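Local atomic coordinates of transcriptional activator, putative (Pyrococcus furiosus, PDB entry 1RTW), a protein that is of unknown function but is named a putative transcriptional activator and belongs to the all-helical TENA/THI-4/PQQC family. Residues Phe122-Trp136 with Trp156-Glu169. Residues are numbered along the deposited sequence; the frame is centred on the assembly and turned at random.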
loop_
_atom_site.group_PDB
_atom_site.type_symbol
_atom_site.label_atom_id
_atom_site.label_comp_id
_atom_site.label_asym_id
_atom_site.label_seq_id
_atom_site.Cartn_x
_atom_site.Cartn_y
_atom_site.Cartn_z
ATOM N N PHE B 122 4.058 -14.521 1.053
ATOM C CA PHE B 122 4.644 -15.625 0.311
ATOM C C PHE B 122 4.051 -16.954 0.774
ATOM O O PHE B 122 3.883 -17.869 -0.026
ATOM C CB PHE B 122 6.172 -15.622 0.432
ATOM C CG PHE B 122 6.863 -16.231 -0.758
ATOM C CD1 PHE B 122 7.069 -15.486 -1.906
ATOM C CD2 PHE B 122 7.252 -17.563 -0.754
ATOM C CE1 PHE B 122 7.644 -16.058 -3.036
ATOM C CE2 PHE B 122 7.829 -18.141 -1.879
ATOM C CZ PHE B 122 8.024 -17.387 -3.025
ATOM N N THR B 123 3.714 -17.048 2.059
ATOM C CA THR B 123 3.104 -18.261 2.586
ATOM C C THR B 123 1.736 -18.432 1.920
ATOM O O THR B 123 1.366 -19.546 1.523
ATOM C CB THR B 123 2.956 -18.205 4.141
ATOM O OG1 THR B 123 4.254 -18.216 4.738
ATOM C CG2 THR B 123 2.193 -19.397 4.668
ATOM N N ALA B 124 1.003 -17.329 1.758
ATOM C CA ALA B 124 -0.315 -17.391 1.115
ATOM C C ALA B 124 -0.173 -17.839 -0.343
ATOM O O ALA B 124 -0.997 -18.613 -0.847
ATOM C CB ALA B 124 -1.017 -16.040 1.182
ATOM N N LEU B 125 0.886 -17.366 -1.004
ATOM C CA LEU B 125 1.141 -17.725 -2.387
ATOM C C LEU B 125 1.344 -19.235 -2.496
ATOM O O LEU B 125 0.680 -19.898 -3.287
ATOM C CB LEU B 125 2.371 -16.993 -2.925
ATOM C CG LEU B 125 2.794 -17.419 -4.341
ATOM C CD1 LEU B 125 1.724 -17.008 -5.343
ATOM C CD2 LEU B 125 4.100 -16.777 -4.689
ATOM N N TYR B 126 2.246 -19.768 -1.674
ATOM C CA TYR B 126 2.539 -21.199 -1.665
ATOM C C TYR B 126 1.273 -22.017 -1.508
ATOM O O TYR B 126 1.004 -22.917 -2.299
ATOM C CB TYR B 126 3.498 -21.557 -0.517
ATOM C CG TYR B 126 3.762 -23.047 -0.399
ATOM C CD1 TYR B 126 4.236 -23.774 -1.488
ATOM C CD2 TYR B 126 3.504 -23.731 0.788
ATOM C CE1 TYR B 126 4.447 -25.139 -1.404
ATOM C CE2 TYR B 126 3.716 -25.106 0.890
ATOM C CZ TYR B 126 4.185 -25.805 -0.215
ATOM O OH TYR B 126 4.388 -27.167 -0.148
ATOM N N CYS B 127 0.518 -21.703 -0.463
ATOM C CA CYS B 127 -0.726 -22.391 -0.164
ATOM C C CYS B 127 -1.672 -22.451 -1.367
ATOM O O CYS B 127 -2.120 -23.522 -1.754
ATOM C CB CYS B 127 -1.401 -21.710 1.027
ATOM S SG CYS B 127 -2.902 -22.503 1.604
ATOM N N GLU B 128 -1.956 -21.299 -1.963
ATOM C CA GLU B 128 -2.834 -21.204 -3.131
ATOM C C GLU B 128 -2.366 -22.035 -4.337
ATOM O O GLU B 128 -3.178 -22.636 -5.042
ATOM C CB GLU B 128 -2.956 -19.732 -3.553
ATOM C CG GLU B 128 -3.184 -19.508 -5.064
ATOM C CD GLU B 128 -2.458 -18.285 -5.613
ATOM O OE1 GLU B 128 -1.648 -17.670 -4.899
ATOM O OE2 GLU B 128 -2.697 -17.914 -6.770
ATOM N N GLU B 129 -1.068 -21.998 -4.618
ATOM C CA GLU B 129 -0.534 -22.742 -5.758
ATOM C C GLU B 129 -0.451 -24.227 -5.466
ATOM O O GLU B 129 -0.828 -25.045 -6.293
ATOM C CB GLU B 129 0.844 -22.202 -6.176
ATOM C CG GLU B 129 0.897 -20.692 -6.441
ATOM C CD GLU B 129 0.018 -20.244 -7.606
ATOM O OE1 GLU B 129 -1.107 -20.738 -7.716
ATOM O OE2 GLU B 129 0.423 -19.369 -8.396
ATOM N N LYS B 130 0.032 -24.557 -4.272
ATOM C CA LYS B 130 0.177 -25.939 -3.848
ATOM C C LYS B 130 -1.191 -26.619 -3.751
ATOM O O LYS B 130 -1.340 -27.792 -4.110
ATOM C CB LYS B 130 0.920 -25.985 -2.514
ATOM C CG LYS B 130 1.047 -27.353 -1.888
ATOM C CD LYS B 130 1.917 -28.278 -2.702
ATOM C CE LYS B 130 2.107 -29.595 -1.982
ATOM N NZ LYS B 130 2.817 -30.573 -2.841
ATOM N N ALA B 131 -2.194 -25.871 -3.303
ATOM C CA ALA B 131 -3.546 -26.406 -3.191
ATOM C C ALA B 131 -4.081 -26.826 -4.558
ATOM O O ALA B 131 -4.621 -27.926 -4.707
ATOM C CB ALA B 131 -4.468 -25.381 -2.579
ATOM N N TYR B 132 -3.917 -25.960 -5.559
ATOM C CA TYR B 132 -4.415 -26.260 -6.896
ATOM C C TYR B 132 -3.631 -27.360 -7.586
ATOM O O TYR B 132 -4.195 -28.146 -8.358
ATOM C CB TYR B 132 -4.462 -24.998 -7.754
ATOM C CG TYR B 132 -5.868 -24.545 -8.043
ATOM C CD1 TYR B 132 -6.209 -24.020 -9.283
ATOM C CD2 TYR B 132 -6.874 -24.680 -7.083
ATOM C CE1 TYR B 132 -7.529 -23.641 -9.569
ATOM C CE2 TYR B 132 -8.193 -24.309 -7.360
ATOM C CZ TYR B 132 -8.516 -23.788 -8.602
ATOM O OH TYR B 132 -9.822 -23.412 -8.864
ATOM N N TYR B 133 -2.337 -27.430 -7.287
ATOM C CA TYR B 133 -1.485 -28.457 -7.866
ATOM C C TYR B 133 -1.986 -29.824 -7.406
ATOM O O TYR B 133 -2.178 -30.723 -8.220
ATOM C CB TYR B 133 -0.027 -28.245 -7.455
ATOM C CG TYR B 133 0.934 -29.289 -7.991
ATOM C CD1 TYR B 133 0.922 -29.658 -9.334
ATOM C CD2 TYR B 133 1.848 -29.912 -7.145
ATOM C CE1 TYR B 133 1.799 -30.628 -9.822
ATOM C CE2 TYR B 133 2.732 -30.882 -7.615
ATOM C CZ TYR B 133 2.707 -31.238 -8.952
ATOM O OH TYR B 133 3.600 -32.186 -9.417
ATOM N N GLU B 134 -2.255 -29.950 -6.112
ATOM C CA GLU B 134 -2.748 -31.207 -5.551
ATOM C C GLU B 134 -4.139 -31.601 -6.051
ATOM O O GLU B 134 -4.355 -32.748 -6.454
ATOM C CB GLU B 134 -2.740 -31.148 -4.021
ATOM C CG GLU B 134 -1.345 -31.104 -3.410
ATOM C CD GLU B 134 -0.496 -32.306 -3.781
ATOM O OE1 GLU B 134 -1.036 -33.430 -3.839
ATOM O OE2 GLU B 134 0.716 -32.128 -4.016
ATOM N N ALA B 135 -5.069 -30.644 -6.055
ATOM C CA ALA B 135 -6.444 -30.894 -6.492
ATOM C C ALA B 135 -6.531 -31.372 -7.929
ATOM O O ALA B 135 -7.178 -32.374 -8.221
ATOM C CB ALA B 135 -7.288 -29.648 -6.308
ATOM N N TRP B 136 -5.870 -30.650 -8.825
ATOM C CA TRP B 136 -5.882 -31.002 -10.229
ATOM C C TRP B 136 -5.033 -32.240 -10.505
ATOM O O TRP B 136 -5.258 -32.946 -11.484
ATOM C CB TRP B 136 -5.474 -29.798 -11.075
ATOM C CG TRP B 136 -6.508 -28.718 -10.973
ATOM C CD1 TRP B 136 -6.458 -27.601 -10.182
ATOM C CD2 TRP B 136 -7.794 -28.706 -11.600
ATOM N NE1 TRP B 136 -7.632 -26.904 -10.273
ATOM C CE2 TRP B 136 -8.467 -27.552 -11.133
ATOM C CE3 TRP B 136 -8.438 -29.551 -12.506
ATOM C CZ2 TRP B 136 -9.766 -27.236 -11.542
ATOM C CZ3 TRP B 136 -9.730 -29.233 -12.909
ATOM C CH2 TRP B 136 -10.375 -28.082 -12.430
ATOM N N TRP B 156 -2.765 -27.259 -14.445
ATOM C CA TRP B 156 -2.476 -27.277 -13.018
ATOM C C TRP B 156 -1.827 -28.544 -12.468
ATOM O O TRP B 156 -1.301 -28.540 -11.348
ATOM C CB TRP B 156 -3.716 -26.900 -12.217
ATOM C CG TRP B 156 -4.008 -25.444 -12.298
ATOM C CD1 TRP B 156 -3.152 -24.418 -12.010
ATOM C CD2 TRP B 156 -5.238 -24.841 -12.676
ATOM N NE1 TRP B 156 -3.776 -23.210 -12.186
ATOM C CE2 TRP B 156 -5.069 -23.443 -12.604
ATOM C CE3 TRP B 156 -6.481 -25.343 -13.080
ATOM C CZ2 TRP B 156 -6.086 -22.542 -12.900
ATOM C CZ3 TRP B 156 -7.492 -24.456 -13.375
ATOM C CH2 TRP B 156 -7.290 -23.067 -13.291
ATOM N N SER B 157 -1.856 -29.616 -13.256
ATOM C CA SER B 157 -1.253 -30.883 -12.852
ATOM C C SER B 157 0.054 -31.148 -13.603
ATOM O O SER B 157 0.776 -32.092 -13.283
ATOM C CB SER B 157 -2.226 -32.041 -13.094
ATOM O OG SER B 157 -2.439 -32.255 -14.481
ATOM N N SER B 158 0.365 -30.299 -14.581
ATOM C CA SER B 158 1.577 -30.460 -15.388
ATOM C C SER B 158 2.878 -30.420 -14.588
ATOM O O SER B 158 2.931 -29.880 -13.482
ATOM C CB SER B 158 1.635 -29.402 -16.495
ATOM O OG SER B 158 1.931 -28.114 -15.975
ATOM N N GLN B 159 3.925 -30.993 -15.173
ATOM C CA GLN B 159 5.248 -31.026 -14.557
ATOM C C GLN B 159 5.753 -29.594 -14.412
ATOM O O GLN B 159 6.407 -29.253 -13.431
ATOM C CB GLN B 159 6.219 -31.838 -15.427
ATOM C CG GLN B 159 7.617 -32.038 -14.832
ATOM C CD GLN B 159 7.633 -32.945 -13.609
ATOM O OE1 GLN B 159 6.604 -33.490 -13.201
ATOM N NE2 GLN B 159 8.811 -33.114 -13.020
ATOM N N GLU B 160 5.414 -28.759 -15.388
ATOM C CA GLU B 160 5.817 -27.361 -15.395
ATOM C C GLU B 160 5.258 -26.621 -14.185
ATOM O O GLU B 160 5.987 -25.899 -13.508
ATOM C CB GLU B 160 5.346 -26.692 -16.686
ATOM C CG GLU B 160 5.854 -25.276 -16.871
ATOM C CD GLU B 160 5.473 -24.687 -18.217
ATOM O OE1 GLU B 160 4.297 -24.815 -18.623
ATOM O OE2 GLU B 160 6.356 -24.086 -18.866
ATOM N N PHE B 161 3.969 -26.801 -13.917
ATOM C CA PHE B 161 3.343 -26.150 -12.774
ATOM C C PHE B 161 3.927 -26.698 -11.474
ATOM O O PHE B 161 4.180 -25.945 -10.541
ATOM C CB PHE B 161 1.827 -26.345 -12.785
ATOM C CG PHE B 161 1.099 -25.411 -11.868
ATOM C CD1 PHE B 161 0.837 -24.109 -12.266
ATOM C CD2 PHE B 161 0.689 -25.825 -10.607
ATOM C CE1 PHE B 161 0.177 -23.221 -11.423
ATOM C CE2 PHE B 161 0.027 -24.949 -9.752
ATOM C CZ PHE B 161 -0.231 -23.637 -10.159
ATOM N N GLY B 162 4.153 -28.009 -11.433
ATOM C CA GLY B 162 4.715 -28.639 -10.256
ATOM C C GLY B 162 6.108 -28.122 -9.945
ATOM O O GLY B 162 6.522 -28.072 -8.786
ATOM N N GLU B 163 6.839 -27.744 -10.988
ATOM C CA GLU B 163 8.185 -27.217 -10.822
ATOM C C GLU B 163 8.083 -25.816 -10.234
ATOM O O GLU B 163 8.887 -25.418 -9.395
ATOM C CB GLU B 163 8.922 -27.209 -12.163
ATOM C CG GLU B 163 9.271 -28.611 -12.651
ATOM C CD GLU B 163 9.887 -28.640 -14.038
ATOM O OE1 GLU B 163 9.439 -27.883 -14.925
ATOM O OE2 GLU B 163 10.821 -29.437 -14.245
ATOM N N TYR B 164 7.070 -25.088 -10.684
ATOM C CA TYR B 164 6.792 -23.742 -10.216
ATOM C C TYR B 164 6.431 -23.813 -8.724
ATOM O O TYR B 164 6.904 -23.005 -7.923
ATOM C CB TYR B 164 5.652 -23.153 -11.057
ATOM C CG TYR B 164 4.932 -21.973 -10.444
ATOM C CD1 TYR B 164 5.623 -20.812 -10.096
ATOM C CD2 TYR B 164 3.555 -22.024 -10.205
ATOM C CE1 TYR B 164 4.967 -19.736 -9.528
ATOM C CE2 TYR B 164 2.883 -20.950 -9.637
ATOM C CZ TYR B 164 3.595 -19.810 -9.300
ATOM O OH TYR B 164 2.941 -18.736 -8.743
ATOM N N VAL B 165 5.633 -24.813 -8.353
ATOM C CA VAL B 165 5.234 -25.009 -6.964
ATOM C C VAL B 165 6.457 -25.370 -6.126
ATOM O O VAL B 165 6.651 -24.836 -5.033
ATOM C CB VAL B 165 4.170 -26.132 -6.830
ATOM C CG1 VAL B 165 3.951 -26.490 -5.371
ATOM C CG2 VAL B 165 2.861 -25.682 -7.449
ATOM N N LYS B 166 7.287 -26.263 -6.659
ATOM C CA LYS B 166 8.500 -26.697 -5.974
ATOM C C LYS B 166 9.440 -25.510 -5.765
ATOM O O LYS B 166 10.094 -25.397 -4.722
ATOM C CB LYS B 166 9.204 -27.787 -6.788
ATOM C CG LYS B 166 10.394 -28.434 -6.085
ATOM C CD LYS B 166 9.971 -29.252 -4.865
ATOM C CE LYS B 166 9.123 -30.459 -5.258
ATOM N NZ LYS B 166 9.842 -31.381 -6.183
ATOM N N ARG B 167 9.469 -24.616 -6.749
ATOM C CA ARG B 167 10.311 -23.429 -6.702
ATOM C C ARG B 167 9.843 -22.477 -5.599
ATOM O O ARG B 167 10.669 -21.885 -4.902
ATOM C CB ARG B 167 10.320 -22.731 -8.063
ATOM C CG ARG B 167 11.407 -21.687 -8.220
ATOM C CD ARG B 167 11.381 -21.044 -9.609
ATOM N NE ARG B 167 12.423 -20.022 -9.750
ATOM C CZ ARG B 167 12.474 -19.108 -10.721
ATOM N NH1 ARG B 167 11.538 -19.070 -11.664
ATOM N NH2 ARG B 167 13.466 -18.224 -10.748
ATOM N N ILE B 168 8.523 -22.355 -5.425
ATOM C CA ILE B 168 7.955 -21.492 -4.387
ATOM C C ILE B 168 8.271 -22.095 -3.018
ATOM O O ILE B 168 8.646 -21.388 -2.076
ATOM C CB ILE B 168 6.409 -21.344 -4.544
ATOM C CG1 ILE B 168 6.078 -20.513 -5.789
ATOM C CG2 ILE B 168 5.809 -20.663 -3.330
ATOM C CD1 ILE B 168 4.633 -20.599 -6.204
ATOM N N GLU B 169 8.120 -23.413 -2.940
ATOM C CA GLU B 169 8.370 -24.175 -1.728
ATOM C C GLU B 169 9.796 -23.961 -1.221
ATOM O O GLU B 169 10.006 -23.643 -0.048
ATOM C CB GLU B 169 8.129 -25.661 -2.010
ATOM C CG GLU B 169 8.216 -26.567 -0.803
ATOM C CD GLU B 169 7.964 -28.029 -1.143
ATOM O OE1 GLU B 169 6.992 -28.330 -1.881
ATOM O OE2 GLU B 169 8.736 -28.884 -0.659
#
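Knobs-into-holes packing of two antiparallel helices, 122-136 and 159-169, is set here by Glu129, Tyr133, Val165 and Ile168, each seated among four residues of the facing segment; for Tyr133 these include Ser157, from the end of the preceding helix. The axes of these short segments come within 9.6 Å, their N-to-C directions 149° apart. Ile168 brings CG2 within 3.5 Å of Phe122 CE2 and CD1 3.7 Å from Glu129 CG. With CG anti to the carbonyl carbon (chi1 -53°), Glu129 bends at chi2, bringing its carboxylate to Tyr164, whose OH donates a short hydrogen bond to OE2 (2.6 Å) on the anti side; OE1 lies close to a bound phosphate ion. Within this TENA/THI-4/PQQC helical bundle, Gly162, lacking a side chain, lets the Tyr133 ring lie against its CA, 3.8 Å from the centroid, a CH-pi contact, while Trp156 O meets the ring edge, 3.2 Å from Tyr133 CD1. Around Trp156, just before the helix break at Ser158, Tyr132 directs its CD1 edge at the indole face, a T-shaped pair with planes at 76°, and Trp156 CE3 lies over one face of the inclined Trp136 indole, 3.4 Å from its NE1. Trp156 NE1 is hydrogen-bonded to Glu79, and Tyr132 OH to Trp39, tying this aromatic cluster to neighbouring helices.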